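Local structure of putative hydrolase (Chromobacterium violaceum, 3MCW) at residues A[172-175]-A[176-180]; A[131-134]-A[135-139]; A[95-98]-A[99-102]. The protein is probably a hydrolase of the isochorismatase family, related to the nicotinamidases, and is assembled from two copies of the chain. All coordinates share one frame; numbering follows the deposited sequence.

Overall arrangement
Followed from the N terminus, the three contacts come in series: none nests in or crosses another, and each closes only a tight local turn. Contact 3 (95-102) shapes the loop between strand 89-93 and helix 104-111. Contact 2 (131-139) ends helix 123-136, the helix of a beta-alpha-beta unit, and turns into strand 140-149. Contact 1 (172-180) ends helix 163-174 and leads into strand 180-182, outermost within the chain's parallel sheet. Contact 2 touches both others, whereas contacts 1 and 3 have centres about 20 Å apart and do not touch within a chain. Across the dimer they do meet, through Glu177 and Asn96 of the second subunit.

Contact 1 (A[172-175]-A[176-180])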
ATOM      1  N   ALA A 172     -11.373  -1.814  -4.241  1.00  6.76           N
ATOM      2  CA  ALA A 172     -11.882  -2.874  -3.383  1.00  6.99           C
ATOM      3  C   ALA A 172     -10.916  -3.184  -2.237  1.00  7.12           C
ATOM      4  O   ALA A 172     -11.359  -3.453  -1.122  1.00  8.40           O
ATOM      5  CB  ALA A 172     -12.174  -4.118  -4.192  1.00  8.49           C
ATOM      6  N   ASN A 173      -9.627  -3.202  -2.526  1.00  6.81           N
ATOM      7  CA  ASN A 173      -8.624  -3.431  -1.473  1.00  7.83           C
ATOM      8  C   ASN A 173      -8.550  -2.284  -0.477  1.00  7.45           C
ATOM      9  O   ASN A 173      -8.241  -2.503   0.693  1.00  8.91           O
ATOM     10  CB  ASN A 173      -7.249  -3.699  -2.091  1.00  8.76           C
ATOM     11  CG  ASN A 173      -7.125  -5.112  -2.734  1.00  9.29           C
ATOM     12  OD1 ASN A 173      -7.910  -6.026  -2.425  1.00 12.03           O
ATOM     13  ND2 ASN A 173      -6.191  -5.248  -3.637  1.00 11.41           N
ATOM     14  N   LEU A 174      -8.828  -1.072  -0.932  1.00  6.59           N
ATOM     15  CA  LEU A 174      -8.741   0.110  -0.094  1.00  6.76           C
ATOM     16  C   LEU A 174      -9.976   0.344   0.769  1.00  6.46           C
ATOM     17  O   LEU A 174      -9.854   0.784   1.918  1.00  7.49           O
ATOM     18  CB  LEU A 174      -8.456   1.341  -0.956  1.00  6.50           C
ATOM     19  CG  LEU A 174      -7.065   1.414  -1.552  1.00  7.07           C
ATOM     20  CD1 LEU A 174      -6.946   2.530  -2.571  1.00  9.13           C
ATOM     21  CD2 LEU A 174      -6.015   1.628  -0.428  1.00 10.27           C
ATOM     22  N   ASP A 175     -11.166   0.123   0.212  1.00  6.66           N
ATOM     23  CA  ASP A 175     -12.400   0.466   0.883  1.00  7.10           C
ATOM     24  C   ASP A 175     -12.573  -0.360   2.142  1.00  7.46           C
ATOM     25  O   ASP A 175     -12.337  -1.572   2.155  1.00  8.98           O
ATOM     26  CB  ASP A 175     -13.622   0.264  -0.026  1.00  7.65           C
ATOM     27  CG  ASP A 175     -14.860   0.816   0.602  1.00  9.77           C
ATOM     28  OD1 ASP A 175     -14.895   2.031   0.922  1.00  8.97           O
ATOM     29  OD2 ASP A 175     -15.814   0.030   0.905  1.00 12.77           O
ATOM     30  N   GLY A 176     -13.019   0.306   3.211  1.00  7.16           N
ATOM     31  CA  GLY A 176     -13.268  -0.332   4.513  1.00  8.19           C
ATOM     32  C   GLY A 176     -11.962  -0.512   5.294  1.00  7.95           C
ATOM     33  O   GLY A 176     -11.817  -0.027   6.412  1.00 11.30           O
ATOM     34  N   GLU A 177     -10.992  -1.179   4.710  1.00  8.13           N
ATOM     35  CA  GLU A 177      -9.769  -1.505   5.401  1.00  8.24           C
ATOM     36  C   GLU A 177      -8.891  -0.284   5.638  1.00  7.91           C
ATOM     37  O   GLU A 177      -8.198  -0.203   6.646  1.00  8.97           O
ATOM     38  CB  GLU A 177      -9.014  -2.584   4.606  1.00  9.14           C
ATOM     39  CG  GLU A 177      -7.915  -3.290   5.338  1.00  9.92           C
ATOM     40  CD  GLU A 177      -8.374  -4.294   6.393  1.00 11.99           C
ATOM     41  OE1 GLU A 177      -9.593  -4.380   6.676  1.00 16.03           O
ATOM     42  OE2 GLU A 177      -7.500  -5.018   6.951  1.00 11.84           O
ATOM     43  N   TYR A 178      -8.852   0.631   4.673  1.00  7.10           N
ATOM     44  CA  TYR A 178      -7.967   1.799   4.707  1.00  7.28           C
ATOM     45  C   TYR A 178      -8.658   3.150   4.592  1.00  7.27           C
ATOM     46  O   TYR A 178      -8.071   4.156   4.975  1.00  8.23           O
ATOM     47  CB  TYR A 178      -6.907   1.690   3.615  1.00  7.14           C
ATOM     48  CG  TYR A 178      -6.052   0.445   3.706  1.00  6.63           C
ATOM     49  CD1 TYR A 178      -4.876   0.413   4.473  1.00  6.81           C
ATOM     50  CD2 TYR A 178      -6.372  -0.678   2.980  1.00  6.80           C
ATOM     51  CE1 TYR A 178      -4.085  -0.745   4.503  1.00  7.27           C
ATOM     52  CE2 TYR A 178      -5.585  -1.836   3.027  1.00  7.19           C
ATOM     53  CZ  TYR A 178      -4.458  -1.850   3.778  1.00  7.04           C
ATOM     54  OH  TYR A 178      -3.649  -2.966   3.835  1.00  8.10           O
ATOM     55  N   CYS A 179      -9.842   3.190   3.988  1.00  7.05           N
ATOM     56  CA  CYS A 179     -10.520   4.459   3.679  1.00  6.85           C
ATOM     57  C   CYS A 179     -11.967   4.194   3.346  1.00  7.44           C
ATOM     58  O   CYS A 179     -12.413   3.039   3.314  1.00  8.79           O
ATOM     59  CB  CYS A 179      -9.848   5.153   2.497  1.00  6.92           C
ATOM     60  SG  CYS A 179     -10.121   4.314   0.916  1.00  7.89           S
ATOM     61  N   ARG A 180     -12.729   5.272   3.165  1.00  6.95           N
ATOM     62  CA  ARG A 180     -14.056   5.205   2.571  1.00  7.05           C
ATOM     63  C   ARG A 180     -13.944   5.684   1.135  1.00  6.48           C
ATOM     64  O   ARG A 180     -13.597   6.847   0.881  1.00  7.85           O
ATOM     65  CB  ARG A 180     -15.016   6.092   3.351  1.00  8.43           C
ATOM     66  CG  ARG A 180     -16.428   6.016   2.817  1.00 11.78           C
ATOM     67  CD  ARG A 180     -17.396   6.783   3.671  1.00 16.46           C
ATOM     68  NE  ARG A 180     -18.716   6.765   3.086  1.00 19.20           N
ATOM     69  CZ  ARG A 180     -19.811   7.094   3.737  1.00 20.05           C
ATOM     70  NH1 ARG A 180     -19.728   7.504   4.990  1.00 24.87           N
ATOM     71  NH2 ARG A 180     -20.967   7.047   3.112  1.00 28.67           N
TER
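The C-terminal end of helix 163-174 is closed here by Leu174 O, which takes backbone bonds from both Tyr178 and Cys179. Tyr178 N is the better donor, 2.9 Å from Leu174 O with 150° at the hydrogen; Cys179 N makes a weak second bond at 3.2 Å. With CG beside its own N (chi1 -58°), the Tyr178 ring lies with its edge toward the helix-end carbonyls, CD2 3.5 Å from Asn173 O. The Leu174 side chain crosses that of Tyr178 at about a right angle, the two CD2 atoms 4.1 Å apart, while Cys179 SG packs 3.9 Å from Leu174 CB. After Asp175 leaves the helical conformation, the chain makes a classic gamma turn centred on Gly176, whose phi is positive (80°): Glu177 N gives a weak 2.9 Å bond to Asp175 O. Gly176 N in turn reaches Cys179 O at 2.8 Å, and a single backbone bridge pairs Asp175 with Cys179 just before strand 180-182. The carboxylate of Asp175 is used further on, OD1 accepting from Val181 N. Glu177 points its carboxylate into the dimer interface, where OE2 is held by the amides of Asn96 and Asn125 of the second subunit.

Contact 2 (A[131-134]-A[135-139]); sequences VRMA and GNLGF
Met133, a selenomethionine, and Leu137 lie side by side and point the same way from successive turns at the end of helix 123-136. In one of its two conformers, the bend at chi3 (58°) brings Met133 CE to 4.2 Å from Leu137 CD1, a contact that is doubtful for the other. Leu137 also leans over the backbone: its N bonds to Met133 O at 2.8 Å, nearly along the C=O axis, and its CG sits close to the same oxygen. Phe139 comes from beyond the turn and turns its ring edge to Ala134 O, with CD2 3.4 Å away; its CB approaches Ala134 CB at 4.3 Å. Phe139 is placed by a Schellman motif. Gly138 takes a positive phi (99°), and two bonds run back into the last turn, Phe139 N to Ala134 O at 3.0 Å and Gly138 N to Gly135 O at 3.0 Å. Before it, regular helical bonds join Gly135 N to Val131 O and Asn136 N to Arg132 O. Asn136 sends its amide across the dimer interface, ND2 to Asn96 OD1 and OD1 to Ser97 N of the second subunit, so both ends of this buried group have partners. Leu137 O accepts from Arg109 NH2 of helix 104-111. Ala134 O and Gly135 O are thus met by backbone amides and Leu137 O by a guanidinium, while Leu137 and Phe139 spread apolar groups over the helix end.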
ATOM      1  N   VAL A 131      -2.722   6.253   0.620  1.00  5.18           N
ATOM      2  CA  VAL A 131      -3.936   5.952   1.358  1.00  5.13           C
ATOM      3  C   VAL A 131      -3.744   4.798   2.334  1.00  5.10           C
ATOM      4  O   VAL A 131      -4.237   4.842   3.450  1.00  5.46           O
ATOM      5  CB  VAL A 131      -5.137   5.705   0.408  1.00  5.50           C
ATOM      6  CG1 VAL A 131      -6.346   5.238   1.166  1.00  7.32           C
ATOM      7  CG2 VAL A 131      -5.447   6.969  -0.376  1.00  6.69           C
ATOM      8  N   ARG A 132      -3.039   3.743   1.920  1.00  5.09           N
ATOM      9  CA  ARG A 132      -2.812   2.623   2.842  1.00  5.20           C
ATOM     10  C   ARG A 132      -2.079   3.135   4.077  1.00  5.62           C
ATOM     11  O   ARG A 132      -2.452   2.773   5.202  1.00  6.12           O
ATOM     12  CB  ARG A 132      -2.063   1.472   2.197  1.00  5.32           C
ATOM     13  CG  ARG A 132      -2.875   0.651   1.222  1.00  5.64           C
ATOM     14  CD  ARG A 132      -2.111  -0.577   0.751  1.00  7.25           C
ATOM     15  NE  ARG A 132      -2.799  -1.396  -0.239  1.00  7.67           N
ATOM     16  CZ  ARG A 132      -3.016  -2.708  -0.125  1.00  6.98           C
ATOM     17  NH1 ARG A 132      -2.736  -3.389   0.959  1.00  7.76           N
ATOM     18  NH2 ARG A 132      -3.450  -3.364  -1.192  1.00  8.13           N
HETATM   19  N   MSE A 133      -1.034   3.929   3.883  1.00  5.78           N
HETATM   20  CA  MSE A 133      -0.329   4.487   5.054  0.60  5.89           C
HETATM   21  C   MSE A 133      -1.200   5.418   5.852  1.00  6.06           C
HETATM   22  O   MSE A 133      -1.213   5.344   7.084  1.00  7.05           O
HETATM   23  CB  MSE A 133       0.971   5.194   4.680  0.60  6.10           C
HETATM   24  CG  MSE A 133       2.047   4.263   4.396  0.60  5.76           C
HETATM   25 SE   MSE A 133       3.814   5.098   4.299  0.45  6.38          SE
HETATM   26  CE  MSE A 133       3.924   5.896   6.072  0.60  8.47           C
ATOM     27  N   ALA A 134      -1.936   6.307   5.187  1.00  5.62           N
ATOM     28  CA  ALA A 134      -2.805   7.225   5.926  1.00  6.08           C
ATOM     29  C   ALA A 134      -3.778   6.494   6.832  1.00  5.94           C
ATOM     30  O   ALA A 134      -3.956   6.862   7.997  1.00  7.21           O
ATOM     31  CB  ALA A 134      -3.554   8.144   4.963  1.00  6.82           C
ATOM     32  N   GLY A 135      -4.462   5.496   6.292  1.00  5.98           N
ATOM     33  CA  GLY A 135      -5.434   4.776   7.087  1.00  6.74           C
ATOM     34  C   GLY A 135      -4.776   4.056   8.262  1.00  6.61           C
ATOM     35  O   GLY A 135      -5.242   4.118   9.403  1.00  7.19           O
ATOM     36  N   ASN A 136      -3.632   3.416   8.010  1.00  6.76           N
ATOM     37  CA  ASN A 136      -2.957   2.708   9.091  1.00  7.27           C
ATOM     38  C   ASN A 136      -2.363   3.634  10.148  1.00  7.24           C
ATOM     39  O   ASN A 136      -2.236   3.242  11.304  1.00  8.80           O
ATOM     40  CB  ASN A 136      -1.857   1.777   8.546  1.00  7.58           C
ATOM     41  CG  ASN A 136      -2.340   0.493   7.845  1.00  7.56           C
ATOM     42  OD1 ASN A 136      -1.496  -0.303   7.449  1.00  9.04           O
ATOM     43  ND2 ASN A 136      -3.612   0.258   7.726  1.00  8.35           N
ATOM     44  N   LEU A 137      -2.028   4.864   9.758  1.00  7.16           N
ATOM     45  CA  LEU A 137      -1.561   5.884  10.705  1.00  7.99           C
ATOM     46  C   LEU A 137      -2.709   6.466  11.537  1.00  8.35           C
ATOM     47  O   LEU A 137      -2.460   7.220  12.473  1.00 11.64           O
ATOM     48  CB  LEU A 137      -0.818   7.007   9.969  1.00  8.08           C
ATOM     49  CG  LEU A 137       0.572   6.635   9.427  1.00  8.28           C
ATOM     50  CD1 LEU A 137       1.089   7.744   8.515  1.00  9.93           C
ATOM     51  CD2 LEU A 137       1.578   6.339  10.548  1.00 10.17           C
ATOM     52  N   GLY A 138      -3.950   6.165  11.204  1.00  8.16           N
ATOM     53  CA  GLY A 138      -5.117   6.609  11.955  1.00  9.16           C
ATOM     54  C   GLY A 138      -5.852   7.813  11.414  1.00  9.16           C
ATOM     55  O   GLY A 138      -6.672   8.387  12.093  1.00 13.30           O
ATOM     56  N   PHE A 139      -5.534   8.229  10.195  1.00  7.49           N
ATOM     57  CA  PHE A 139      -6.298   9.299   9.534  1.00  7.60           C
ATOM     58  C   PHE A 139      -7.588   8.723   8.995  1.00  8.00           C
ATOM     59  O   PHE A 139      -7.677   7.562   8.596  1.00  9.86           O
ATOM     60  CB  PHE A 139      -5.473   9.901   8.400  1.00  7.87           C
ATOM     61  CG  PHE A 139      -4.286  10.633   8.900  1.00  7.74           C
ATOM     62  CD1 PHE A 139      -4.395  11.949   9.277  1.00  9.80           C
ATOM     63  CD2 PHE A 139      -3.045  10.031   8.982  1.00  8.65           C
ATOM     64  CE1 PHE A 139      -3.323  12.627   9.784  1.00 10.71           C
ATOM     65  CE2 PHE A 139      -1.940  10.705   9.498  1.00  8.84           C
ATOM     66  CZ  PHE A 139      -2.092  12.008   9.914  1.00  8.93           C
TER

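Contact 3 (A[95-98]-A[99-102])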
ATOM      1  N   THR A  95       9.278   9.200  -3.263  1.00  8.16           N
ATOM      2  CA  THR A  95       8.822   7.818  -3.296  0.50  8.31           C
ATOM      3  C   THR A  95       7.321   7.819  -3.508  1.00  7.17           C
ATOM      4  O   THR A  95       6.703   8.853  -3.655  1.00  8.27           O
ATOM      5  CB  THR A  95       9.138   7.022  -1.992  0.50  9.16           C
ATOM      6  OG1 THR A  95       9.143   5.651  -2.322  0.50  9.39           O
ATOM      7  CG2 THR A  95       8.028   7.117  -0.939  0.50  8.90           C
ATOM      8  N   ASN A  96       6.698   6.646  -3.467  1.00  6.87           N
ATOM      9  CA  ASN A  96       5.275   6.589  -3.765  1.00  6.62           C
ATOM     10  C   ASN A  96       4.400   7.206  -2.697  1.00  6.52           C
ATOM     11  O   ASN A  96       3.467   7.942  -2.988  1.00  8.10           O
ATOM     12  CB  ASN A  96       4.861   5.154  -4.045  1.00  7.48           C
ATOM     13  CG  ASN A  96       5.713   4.554  -5.124  1.00  8.76           C
ATOM     14  OD1 ASN A  96       6.650   3.812  -4.868  1.00 10.04           O
ATOM     15  ND2 ASN A  96       5.450   4.960  -6.354  1.00 12.39           N
ATOM     16  N   SER A  97       4.641   6.855  -1.438  1.00  7.27           N
ATOM     17  CA  SER A  97       3.844   7.403  -0.357  1.00  7.20           C
ATOM     18  C   SER A  97       4.194   8.850  -0.060  1.00  6.85           C
ATOM     19  O   SER A  97       5.333   9.170   0.194  1.00  8.31           O
ATOM     20  CB  SER A  97       4.035   6.582   0.916  1.00  7.78           C
ATOM     21  OG  SER A  97       3.323   7.272   1.956  1.00  8.66           O
ATOM     22  N   ALA A  98       3.158   9.683   0.028  1.00  6.38           N
ATOM     23  CA  ALA A  98       3.327  11.119   0.353  1.00  6.88           C
ATOM     24  C   ALA A  98       3.837  11.354   1.777  1.00  6.99           C
ATOM     25  O   ALA A  98       4.207  12.477   2.080  1.00  8.28           O
ATOM     26  CB  ALA A  98       2.017  11.859   0.145  1.00  7.47           C
ATOM     27  N   PHE A  99       3.838  10.316   2.632  1.00  6.61           N
ATOM     28  CA  PHE A  99       4.331  10.468   3.986  1.00  7.12           C
ATOM     29  C   PHE A  99       5.850  10.292   4.128  1.00  8.20           C
ATOM     30  O   PHE A  99       6.463  10.804   5.072  1.00 10.41           O
ATOM     31  CB  PHE A  99       3.641   9.479   4.927  1.00  7.60           C
ATOM     32  CG  PHE A  99       2.180   9.755   5.099  1.00  6.58           C
ATOM     33  CD1 PHE A  99       1.720  10.684   6.039  1.00  7.68           C
ATOM     34  CD2 PHE A  99       1.237   9.123   4.314  1.00  7.64           C
ATOM     35  CE1 PHE A  99       0.397  10.968   6.202  1.00  7.42           C
ATOM     36  CE2 PHE A  99      -0.090   9.405   4.463  1.00  8.13           C
ATOM     37  CZ  PHE A  99      -0.526  10.330   5.415  1.00  7.70           C
ATOM     38  N   ILE A 100       6.457   9.558   3.237  1.00  7.57           N
ATOM     39  CA  ILE A 100       7.825   9.100   3.443  1.00  8.96           C
ATOM     40  C   ILE A 100       8.800  10.144   2.968  1.00  9.27           C
ATOM     41  O   ILE A 100       8.794  10.575   1.821  1.00  9.91           O
ATOM     42  CB  ILE A 100       8.060   7.714   2.845  1.00 10.17           C
ATOM     43  CG1 ILE A 100       7.262   6.687   3.696  1.00 11.56           C
ATOM     44  CG2 ILE A 100       9.571   7.395   2.861  1.00 12.43           C
ATOM     45  CD1 ILE A 100       7.271   5.268   3.205  1.00 12.68           C
ATOM     46  N   GLY A 101       9.608  10.609   3.904  1.00 10.59           N
ATOM     47  CA  GLY A 101      10.635  11.588   3.634  1.00 11.23           C
ATOM     48  C   GLY A 101      10.101  13.004   3.542  1.00 11.14           C
ATOM     49  O   GLY A 101      10.832  13.894   3.100  1.00 15.15           O
ATOM     50  N   THR A 102       8.865  13.160   3.962  0.50  9.70           N
ATOM     51  CA  THR A 102       8.294  14.442   4.044  0.50  8.90           C
ATOM     52  C   THR A 102       7.839  14.685   5.447  0.50  7.76           C
ATOM     53  O   THR A 102       7.812  13.803   6.304  0.50  7.89           O
ATOM     54  CB  THR A 102       7.095  14.589   3.127  0.50  7.57           C
ATOM     55  OG1 THR A 102       5.986  13.953   3.750  0.50  6.16           O
ATOM     56  CG2 THR A 102       7.365  13.963   1.737  0.50  7.74           C
TER
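Thr102 OG1 makes two hydrogen bonds: it donates to Ala98 O at 2.9 Å and accepts from Leu104 N, the latter an ST turn at the start of helix 104-111. The torsion that allows this sets OG1 between the backbone N and the carbonyl carbon (chi1 78°); a second conformer of Thr102 is also modelled, so the pair of bonds need not hold in every molecule. Ser97 does similar work earlier in the loop. Its OG lies anti to its own N and takes Phe99 N at 3.2 Å, a straight bond of 162° that makes a second ST turn. Phe99 in turn presents its ring edge to that hydroxyl, with CD2 3.7 Å from Ser97 OG. The backbone adds a type I turn from Ser97 to Ile100, closed by Ile100 N to Ser97 O at 3.3 Å, where the donor stands well above the carbonyl plane. A type II turn from Phe99 to Thr102 overlaps it, sharing Phe99 and Ile100, with Gly101 at its positive-phi corner. Ile100 packs back on the start of the loop: CB is 3.8 Å from Thr95 CG2, in one of the two Thr95 conformers, and CD1 is 4.2 Å from Ser97 CB. The Phe99 ring runs on to Leu104 and Leu108 of helix 104-111 and to Ala134 of helix 123-136, and Ala98 N is bound by Thr130 OG1. Lacking regular secondary structure, the loop is held largely by hydroxyls bonded to main-chain atoms, with its apolar groups turned against the neighbouring helices.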